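Local coordinates for protein malic enzyme (Entamoeba histolytica, PDB 3NV9) that probably catalyses the oxidative decarboxylation of malate to pyruvate with NAD or NADP as electron acceptor, working as an entangled dimer, at residues L114-G119 / L167-Q172; V93-D98 / E118-L123; L206-K211 / E392-R397. All blocks are in the same frame, centred on the assembly; numbering follows the deposited sequence.

Contact 1: L114-G119 / L167-Q172; sequences LGVMEG and LEDISQ
Met-117 reaches out from helix 114-128 and lays its thioether against the first residues of the loop after strand 164-167, where Glu-168 and Asp-169 receive it. The methyl CE comes to 3.3 Å from OD2 of Asp-169, while the sulfur SD sits 3.5 Å from CB of Glu-168. The contact is pure van der Waals packing, without a hydrogen bond between the segments. In Met-117, CG stands beside the backbone N, and bends at chi2 (-53°) and chi3 carry sulfur and methyl past Glu-168, in the opposite sense to its own side chain. CE approaches the carboxylate of Asp-169 from well above its plane. Val-116, which also packs on Val-69 of the second subunit, adds its CG1 methyl, 3.6 Å from the same OD2 of Asp-169 and on the same side of that plane; this oxygen thus has two methyl groups against it. The other oxygen, OD1, accepts a hydrogen bond from a glycerol molecule. In Glu-168 the bend at chi2 (-79°) leaves CB and CG against the sulfur and carries the carboxylate off toward Asp-193, Asp-194 and, in a long ion pair, Lys-120. Such a gathering of acids is consistent with the divalent-metal and malate site of malic enzymes, and the glycerol may mark that pocket. On the backbone, the N of Asp-169 donates to OD2 of Asp-194, and the O of Glu-168 accepts from Ser-97. Met-117 also rests on Val-95 and Ser-97 of strand 92-97 and on Pro-134 and Cys-136 of strand 131-136, thereby filling the angle between helix 114-128 and the parallel sheet, while farther along the loop Ile-170 touches Cys-175 and Ile-178 of helix 174-185.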
loop_
_atom_site.group_PDB
_atom_site.type_symbol
_atom_site.label_atom_id
_atom_site.label_comp_id
_atom_site.label_asym_id
_atom_site.label_seq_id
_atom_site.Cartn_x
_atom_site.Cartn_y
_atom_site.Cartn_z
ATOM N N LEU A 114 -9.969 -3.687 -8.095
ATOM C CA LEU A 114 -9.152 -2.497 -7.797
ATOM C C LEU A 114 -9.945 -1.167 -7.723
ATOM O O LEU A 114 -9.614 -0.335 -6.905
ATOM C CB LEU A 114 -8.034 -2.346 -8.831
ATOM C CG LEU A 114 -6.835 -3.240 -8.565
ATOM C CD1 LEU A 114 -6.062 -3.446 -9.857
ATOM C CD2 LEU A 114 -5.900 -2.694 -7.441
ATOM N N GLY A 115 -10.943 -0.971 -8.597
ATOM C CA GLY A 115 -11.761 0.236 -8.616
ATOM C C GLY A 115 -12.436 0.379 -7.291
ATOM O O GLY A 115 -12.358 1.436 -6.642
ATOM N N VAL A 116 -13.079 -0.687 -6.834
ATOM C CA VAL A 116 -13.849 -0.643 -5.576
ATOM C C VAL A 116 -12.914 -0.565 -4.359
ATOM O O VAL A 116 -13.180 0.193 -3.414
ATOM C CB VAL A 116 -14.783 -1.863 -5.480
ATOM C CG1 VAL A 116 -15.368 -2.047 -4.047
ATOM C CG2 VAL A 116 -15.914 -1.744 -6.530
ATOM N N MET A 117 -11.806 -1.314 -4.366
ATOM C CA MET A 117 -10.915 -1.322 -3.177
ATOM C C MET A 117 -10.127 -0.029 -3.072
ATOM O O MET A 117 -9.807 0.411 -1.976
ATOM C CB MET A 117 -9.954 -2.540 -3.151
ATOM C CG MET A 117 -10.621 -3.892 -3.400
ATOM S SD MET A 117 -12.013 -4.159 -2.295
ATOM C CE MET A 117 -13.182 -4.934 -3.408
ATOM N N GLU A 118 -9.821 0.581 -4.212
ATOM C CA GLU A 118 -9.240 1.941 -4.192
ATOM C C GLU A 118 -10.230 3.031 -3.680
ATOM O O GLU A 118 -9.844 3.951 -2.996
ATOM C CB GLU A 118 -8.636 2.302 -5.570
ATOM C CG GLU A 118 -7.605 3.337 -5.421
ATOM C CD GLU A 118 -6.949 3.764 -6.699
ATOM O OE1 GLU A 118 -6.246 4.823 -6.689
ATOM O OE2 GLU A 118 -7.145 3.074 -7.705
ATOM N N GLY A 119 -11.512 2.920 -4.033
ATOM C CA GLY A 119 -12.533 3.835 -3.522
ATOM C C GLY A 119 -12.675 3.655 -2.025
ATOM O O GLY A 119 -12.815 4.630 -1.309
ATOM N N LEU A 167 -11.155 -7.041 5.067
ATOM C CA LEU A 167 -11.614 -7.961 4.002
ATOM C C LEU A 167 -12.805 -7.353 3.279
ATOM O O LEU A 167 -13.701 -6.803 3.907
ATOM C CB LEU A 167 -12.006 -9.347 4.575
ATOM C CG LEU A 167 -10.971 -10.090 5.465
ATOM C CD1 LEU A 167 -11.623 -11.166 6.318
ATOM C CD2 LEU A 167 -9.836 -10.702 4.597
ATOM N N GLU A 168 -12.818 -7.457 1.960
ATOM C CA GLU A 168 -13.959 -7.024 1.170
ATOM C C GLU A 168 -14.292 -8.054 0.063
ATOM O O GLU A 168 -13.365 -8.632 -0.528
ATOM C CB GLU A 168 -13.597 -5.702 0.459
ATOM C CG GLU A 168 -13.320 -4.482 1.350
ATOM C CD GLU A 168 -14.591 -3.833 1.861
ATOM O OE1 GLU A 168 -14.443 -2.846 2.607
ATOM O OE2 GLU A 168 -15.731 -4.295 1.513
ATOM N N ASP A 169 -15.588 -8.179 -0.259
ATOM C CA ASP A 169 -16.042 -8.663 -1.571
ATOM C C ASP A 169 -15.451 -10.066 -1.895
ATOM O O ASP A 169 -14.881 -10.319 -2.970
ATOM C CB ASP A 169 -15.701 -7.623 -2.649
ATOM C CG ASP A 169 -16.521 -6.330 -2.531
ATOM O OD1 ASP A 169 -17.251 -6.154 -1.542
ATOM O OD2 ASP A 169 -16.438 -5.454 -3.435
ATOM N N ILE A 170 -15.564 -10.936 -0.901
ATOM C CA ILE A 170 -15.200 -12.335 -0.968
ATOM C C ILE A 170 -16.516 -13.130 -0.885
ATOM O O ILE A 170 -17.364 -12.904 0.002
ATOM C CB ILE A 170 -14.251 -12.718 0.199
ATOM C CG1 ILE A 170 -13.062 -11.749 0.222
ATOM C CG2 ILE A 170 -13.838 -14.185 0.131
ATOM C CD1 ILE A 170 -11.926 -12.098 1.189
ATOM N N SER A 171 -16.678 -14.047 -1.829
ATOM C CA SER A 171 -17.870 -14.890 -1.920
ATOM C C SER A 171 -18.086 -15.765 -0.680
ATOM O O SER A 171 -17.130 -16.149 -0.006
ATOM C CB SER A 171 -17.711 -15.799 -3.125
ATOM O OG SER A 171 -16.657 -16.715 -2.852
ATOM N N GLN A 172 -19.344 -16.031 -0.361
ATOM C CA GLN A 172 -19.679 -16.955 0.717
ATOM C C GLN A 172 -19.770 -18.347 0.089
ATOM O O GLN A 172 -20.215 -18.464 -1.054
ATOM C CB GLN A 172 -21.020 -16.598 1.360
ATOM C CG GLN A 172 -22.220 -16.847 0.438
ATOM C CD GLN A 172 -23.520 -17.097 1.175
ATOM O OE1 GLN A 172 -23.533 -17.489 2.342
ATOM N NE2 GLN A 172 -24.621 -16.878 0.487
#

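Contact 2: V93-D98 / E118-L123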
loop_
_atom_site.group_PDB
_atom_site.type_symbol
_atom_site.label_atom_id
_atom_site.label_comp_id
_atom_site.label_asym_id
_atom_site.label_seq_id
_atom_site.Cartn_x
_atom_site.Cartn_y
_atom_site.Cartn_z
ATOM N N VAL A 93 -4.146 0.193 6.945
ATOM C CA VAL A 93 -5.186 -0.783 6.730
ATOM C C VAL A 93 -5.042 -1.401 5.348
ATOM O O VAL A 93 -4.804 -0.658 4.390
ATOM C CB VAL A 93 -6.575 -0.193 6.934
ATOM C CG1 VAL A 93 -7.651 -1.177 6.471
ATOM C CG2 VAL A 93 -6.769 0.160 8.479
ATOM N N GLY A 94 -5.105 -2.746 5.258
ATOM C CA GLY A 94 -5.111 -3.431 3.953
ATOM C C GLY A 94 -6.518 -3.798 3.520
ATOM O O GLY A 94 -7.240 -4.399 4.279
ATOM N N VAL A 95 -6.924 -3.377 2.336
ATOM C CA VAL A 95 -8.269 -3.657 1.854
ATOM C C VAL A 95 -8.052 -4.882 0.986
ATOM O O VAL A 95 -7.612 -4.751 -0.158
ATOM C CB VAL A 95 -8.845 -2.448 0.999
ATOM C CG1 VAL A 95 -10.319 -2.617 0.594
ATOM C CG2 VAL A 95 -8.758 -1.122 1.813
ATOM N N VAL A 96 -8.298 -6.051 1.557
ATOM C CA VAL A 96 -7.954 -7.345 0.975
ATOM C C VAL A 96 -9.201 -7.930 0.325
ATOM O O VAL A 96 -10.258 -8.021 0.941
ATOM C CB VAL A 96 -7.329 -8.324 2.053
ATOM C CG1 VAL A 96 -7.038 -9.742 1.463
ATOM C CG2 VAL A 96 -6.055 -7.732 2.584
ATOM N N SER A 97 -9.083 -8.227 -0.960
ATOM C CA SER A 97 -10.179 -8.853 -1.707
ATOM C C SER A 97 -9.616 -9.826 -2.726
ATOM O O SER A 97 -8.503 -9.624 -3.196
ATOM C CB SER A 97 -10.980 -7.829 -2.446
ATOM O OG SER A 97 -12.117 -8.451 -3.050
ATOM N N ASP A 98 -10.367 -10.878 -3.042
ATOM C CA ASP A 98 -10.001 -11.757 -4.130
ATOM C C ASP A 98 -10.830 -11.485 -5.372
ATOM O O ASP A 98 -10.740 -12.205 -6.376
ATOM C CB ASP A 98 -9.987 -13.250 -3.681
ATOM C CG ASP A 98 -11.382 -13.842 -3.387
ATOM O OD1 ASP A 98 -11.390 -15.073 -3.114
ATOM O OD2 ASP A 98 -12.439 -13.168 -3.454
ATOM N N GLU A 118 -9.821 0.581 -4.212
ATOM C CA GLU A 118 -9.240 1.941 -4.192
ATOM C C GLU A 118 -10.230 3.031 -3.680
ATOM O O GLU A 118 -9.844 3.951 -2.996
ATOM C CB GLU A 118 -8.636 2.302 -5.570
ATOM C CG GLU A 118 -7.605 3.337 -5.421
ATOM C CD GLU A 118 -6.949 3.764 -6.699
ATOM O OE1 GLU A 118 -6.246 4.823 -6.689
ATOM O OE2 GLU A 118 -7.145 3.074 -7.705
ATOM N N GLY A 119 -11.512 2.920 -4.033
ATOM C CA GLY A 119 -12.533 3.835 -3.522
ATOM C C GLY A 119 -12.675 3.655 -2.025
ATOM O O GLY A 119 -12.815 4.630 -1.309
ATOM N N LYS A 120 -12.612 2.414 -1.544
ATOM C CA LYS A 120 -12.627 2.150 -0.072
ATOM C C LYS A 120 -11.407 2.800 0.587
ATOM O O LYS A 120 -11.530 3.405 1.628
ATOM C CB LYS A 120 -12.594 0.631 0.293
ATOM C CG LYS A 120 -13.719 -0.255 -0.245
ATOM C CD LYS A 120 -14.989 -0.104 0.572
ATOM C CE LYS A 120 -16.024 -1.124 0.023
ATOM N NZ LYS A 120 -17.337 -1.060 0.827
ATOM N N ALA A 121 -10.233 2.660 -0.026
ATOM C CA ALA A 121 -9.048 3.200 0.592
ATOM C C ALA A 121 -9.179 4.713 0.586
ATOM O O ALA A 121 -8.755 5.333 1.547
ATOM C CB ALA A 121 -7.819 2.806 -0.173
ATOM N N LEU A 122 -9.700 5.290 -0.535
ATOM C CA LEU A 122 -9.874 6.744 -0.671
ATOM C C LEU A 122 -10.764 7.224 0.508
ATOM O O LEU A 122 -10.428 8.210 1.214
ATOM C CB LEU A 122 -10.531 7.115 -2.025
ATOM C CG LEU A 122 -11.097 8.556 -2.123
ATOM C CD1 LEU A 122 -9.924 9.617 -2.164
ATOM C CD2 LEU A 122 -12.077 8.824 -3.305
ATOM N N LEU A 123 -11.842 6.476 0.759
ATOM C CA LEU A 123 -12.787 6.853 1.851
ATOM C C LEU A 123 -12.221 6.677 3.254
ATOM O O LEU A 123 -12.589 7.394 4.189
ATOM C CB LEU A 123 -14.090 6.067 1.759
ATOM C CG LEU A 123 -14.954 6.278 0.521
ATOM C CD1 LEU A 123 -16.183 5.294 0.516
ATOM C CD2 LEU A 123 -15.356 7.765 0.327
#
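Val-95 is the strand residue that meets the helix, and its partners are Lys-120 and Ala-121. The apolar part is small. CG1 of Val-95 lies 4.0 Å from CB of Lys-120, and CG2 stands 4.5 Å from the backbone N of Ala-121. The valine's first torsion (chi1 -174°) directs CG1 to the lysine and CG2 to the next residue, so each methyl has its own neighbour on the helix. The side chains of Val-95 and Lys-120 cross at about a right angle. Around them Met-117 and Met-124, one turn to each side along the helix, also pack on Val-95, as do Asn-166 of strand 164-167 and Glu-168. This is the helix-on-sheet packing of a beta-alpha-beta unit: strand 92-97 leads through helix 114-128 into strand 131-136, its parallel neighbour in the four-stranded sheet of the N-terminal domain. No hydrogen bond joins the two segments; the polar end of Lys-120 is engaged beyond them. Only the root of Lys-120 faces the strand; a bend at chi2 (-79°) followed by an extended tail takes NZ away to a hydrogen bond with the hydroxyl of Tyr-65 of the second subunit; a glycerol makes a weaker one, and Glu-168 and Asp-193 form long, weak ion pairs. The pairing of Lys-120 with Tyr-65 of the second subunit is consistent with an active site shared across the dimer.

Contact 3: L206-K211 / E392-R397; sequences LLNALK and EFAEKR
Asn-208 faces Ala-394 and Glu-395 where two helices of the Rossmann-type NAD-binding domain pack side by side. The axes of the segments 206-211 and 392-396, on helices 193-213 and 380-396, come within 10.2 Å, their directions 41° apart. The amide of Asn-208 is the wedge between them. Its ND2 lies 3.8 Å from the methyl CB of Ala-394, but its hydrogen bonds go to the backbone O of Ile-404 and of Ala-391, which fix the rotation of the amide and turn OD1 toward Glu-395. A water bridges that side: it donates to OD1 of Asn-208 at 3.0 Å and to OE1 of Glu-395 at 2.9 Å. Next, Ala-209 and Leu-210 turn to Ile-322 of the central sheet, so the helix is held between strand 322-325 and helix 380-396. One turn beyond Asn-208, Lys-211 lies at the solvent-exposed side of the contact. Glu-395, with CG anti to its backbone N (chi1 171°) and an extended chain, crosses the lysine at about a right angle. A kink at chi4 (-85°) brings NZ of Lys-211 into a long salt bridge, 3.6 Å from OE1 of Glu-395 and 3.7 Å from its OE2.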
loop_
_atom_site.group_PDB
_atom_site.type_symbol
_atom_site.label_atom_id
_atom_site.label_comp_id
_atom_site.label_asym_id
_atom_site.label_seq_id
_atom_site.Cartn_x
_atom_site.Cartn_y
_atom_site.Cartn_z
ATOM N N LEU A 206 -32.232 1.461 10.239
ATOM C CA LEU A 206 -33.387 0.841 10.875
ATOM C C LEU A 206 -33.784 1.568 12.178
ATOM O O LEU A 206 -34.965 1.815 12.413
ATOM C CB LEU A 206 -33.027 -0.625 11.199
ATOM C CG LEU A 206 -34.102 -1.468 11.873
ATOM C CD1 LEU A 206 -35.281 -1.688 10.959
ATOM C CD2 LEU A 206 -33.464 -2.771 12.277
ATOM N N LEU A 207 -32.793 1.873 13.021
ATOM C CA LEU A 207 -33.039 2.571 14.298
ATOM C C LEU A 207 -33.804 3.845 14.055
ATOM O O LEU A 207 -34.869 4.043 14.632
ATOM C CB LEU A 207 -31.729 2.858 15.050
ATOM C CG LEU A 207 -31.110 1.622 15.705
ATOM C CD1 LEU A 207 -29.811 1.988 16.343
ATOM C CD2 LEU A 207 -32.054 0.954 16.744
ATOM N N ASN A 208 -33.310 4.682 13.149
ATOM C CA ASN A 208 -34.004 5.941 12.834
ATOM C C ASN A 208 -35.323 5.812 12.082
ATOM O O ASN A 208 -36.305 6.507 12.403
ATOM C CB ASN A 208 -33.085 6.892 12.128
ATOM C CG ASN A 208 -32.109 7.484 13.076
ATOM O OD1 ASN A 208 -32.364 7.507 14.270
ATOM N ND2 ASN A 208 -30.980 7.950 12.580
ATOM N N ALA A 209 -35.338 4.914 11.094
ATOM C CA ALA A 209 -36.563 4.479 10.421
ATOM C C ALA A 209 -37.630 4.072 11.442
ATOM O O ALA A 209 -38.753 4.540 11.377
ATOM C CB ALA A 209 -36.251 3.343 9.414
ATOM N N LEU A 210 -37.276 3.237 12.408
ATOM C CA LEU A 210 -38.227 2.857 13.456
ATOM C C LEU A 210 -38.745 4.033 14.286
ATOM O O LEU A 210 -39.941 4.075 14.597
ATOM C CB LEU A 210 -37.693 1.745 14.353
ATOM C CG LEU A 210 -37.583 0.374 13.690
ATOM C CD1 LEU A 210 -37.001 -0.532 14.691
ATOM C CD2 LEU A 210 -38.897 -0.234 13.177
ATOM N N LYS A 211 -37.871 4.979 14.632
ATOM C CA LYS A 211 -38.314 6.187 15.330
ATOM C C LYS A 211 -39.313 6.944 14.479
ATOM O O LYS A 211 -40.349 7.365 14.970
ATOM C CB LYS A 211 -37.135 7.101 15.668
ATOM C CG LYS A 211 -36.512 6.776 17.006
ATOM C CD LYS A 211 -35.073 7.175 17.083
ATOM C CE LYS A 211 -34.406 6.610 18.357
ATOM N NZ LYS A 211 -34.664 7.530 19.494
ATOM N N GLU A 392 -27.717 8.267 16.101
ATOM C CA GLU A 392 -27.898 9.445 16.995
ATOM C C GLU A 392 -27.323 10.734 16.370
ATOM O O GLU A 392 -27.933 11.771 16.454
ATOM C CB GLU A 392 -27.281 9.204 18.366
ATOM C CG GLU A 392 -27.762 7.950 19.062
ATOM C CD GLU A 392 -26.931 7.588 20.313
ATOM O OE1 GLU A 392 -25.885 8.241 20.573
ATOM O OE2 GLU A 392 -27.324 6.644 21.031
ATOM N N PHE A 393 -26.170 10.638 15.696
ATOM C CA PHE A 393 -25.608 11.797 15.003
ATOM C C PHE A 393 -26.636 12.331 14.028
ATOM O O PHE A 393 -26.882 13.563 13.959
ATOM C CB PHE A 393 -24.325 11.458 14.229
ATOM C CG PHE A 393 -23.748 12.627 13.496
ATOM C CD1 PHE A 393 -22.749 13.377 14.069
ATOM C CD2 PHE A 393 -24.236 12.999 12.241
ATOM C CE1 PHE A 393 -22.224 14.469 13.400
ATOM C CE2 PHE A 393 -23.711 14.114 11.567
ATOM C CZ PHE A 393 -22.727 14.829 12.141
ATOM N N ALA A 394 -27.251 11.417 13.287
ATOM C CA ALA A 394 -28.268 11.839 12.324
ATOM C C ALA A 394 -29.492 12.473 12.997
ATOM O O ALA A 394 -29.967 13.530 12.557
ATOM C CB ALA A 394 -28.679 10.656 11.330
ATOM N N GLU A 395 -30.019 11.818 14.042
ATOM C CA GLU A 395 -31.188 12.334 14.744
ATOM C C GLU A 395 -30.983 13.725 15.367
ATOM O O GLU A 395 -31.913 14.493 15.381
ATOM C CB GLU A 395 -31.643 11.358 15.814
ATOM C CG GLU A 395 -32.722 11.911 16.723
ATOM C CD GLU A 395 -33.197 10.896 17.735
ATOM O OE1 GLU A 395 -32.381 10.015 18.169
ATOM O OE2 GLU A 395 -34.398 10.968 18.090
ATOM N N LYS A 396 -29.789 14.030 15.885
ATOM C CA LYS A 396 -29.450 15.353 16.434
ATOM C C LYS A 396 -29.581 16.534 15.428
ATOM O O LYS A 396 -29.959 17.639 15.805
ATOM C CB LYS A 396 -27.986 15.352 16.864
ATOM C CG LYS A 396 -27.716 15.747 18.245
ATOM C CD LYS A 396 -27.535 14.478 19.125
ATOM C CE LYS A 396 -27.498 14.852 20.628
ATOM N NZ LYS A 396 -28.194 13.819 21.527
ATOM N N ARG A 397 -29.187 16.345 14.173
ATOM C CA ARG A 397 -29.395 17.422 13.200
ATOM C C ARG A 397 -30.709 17.265 12.442
ATOM O O ARG A 397 -30.917 17.958 11.461
ATOM C CB ARG A 397 -28.223 17.609 12.226
ATOM C CG ARG A 397 -27.715 16.326 11.537
ATOM C CD ARG A 397 -28.743 15.636 10.658
ATOM N NE ARG A 397 -28.130 14.846 9.572
ATOM C CZ ARG A 397 -28.727 13.842 8.923
ATOM N NH1 ARG A 397 -29.970 13.468 9.239
ATOM N NH2 ARG A 397 -28.069 13.210 7.942
HETATM O O HOH W 1 -31.218 7.554 17.054
#

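In the fold
From the N terminus, strand 92-97 opens contact 2, which closes on helix 114-128 after a short excursion. Contact 1 opens on the same helix before contact 2 has closed, sharing Glu-118 and Gly-119 with it, and itself closes in the loop after strand 164-167. The two therefore overlap like links, their centres 7 Å apart, and tie one helix to strand 92-97 and to the loop that follows the neighbouring strand 164-167, beside the subunit interface. Contact 3 follows in series. It closes a far longer loop, which takes in most of the NAD-binding domain, and joins helix 193-213 to helix 380-396, its centre about 28 Å from those of contacts 1 and 2.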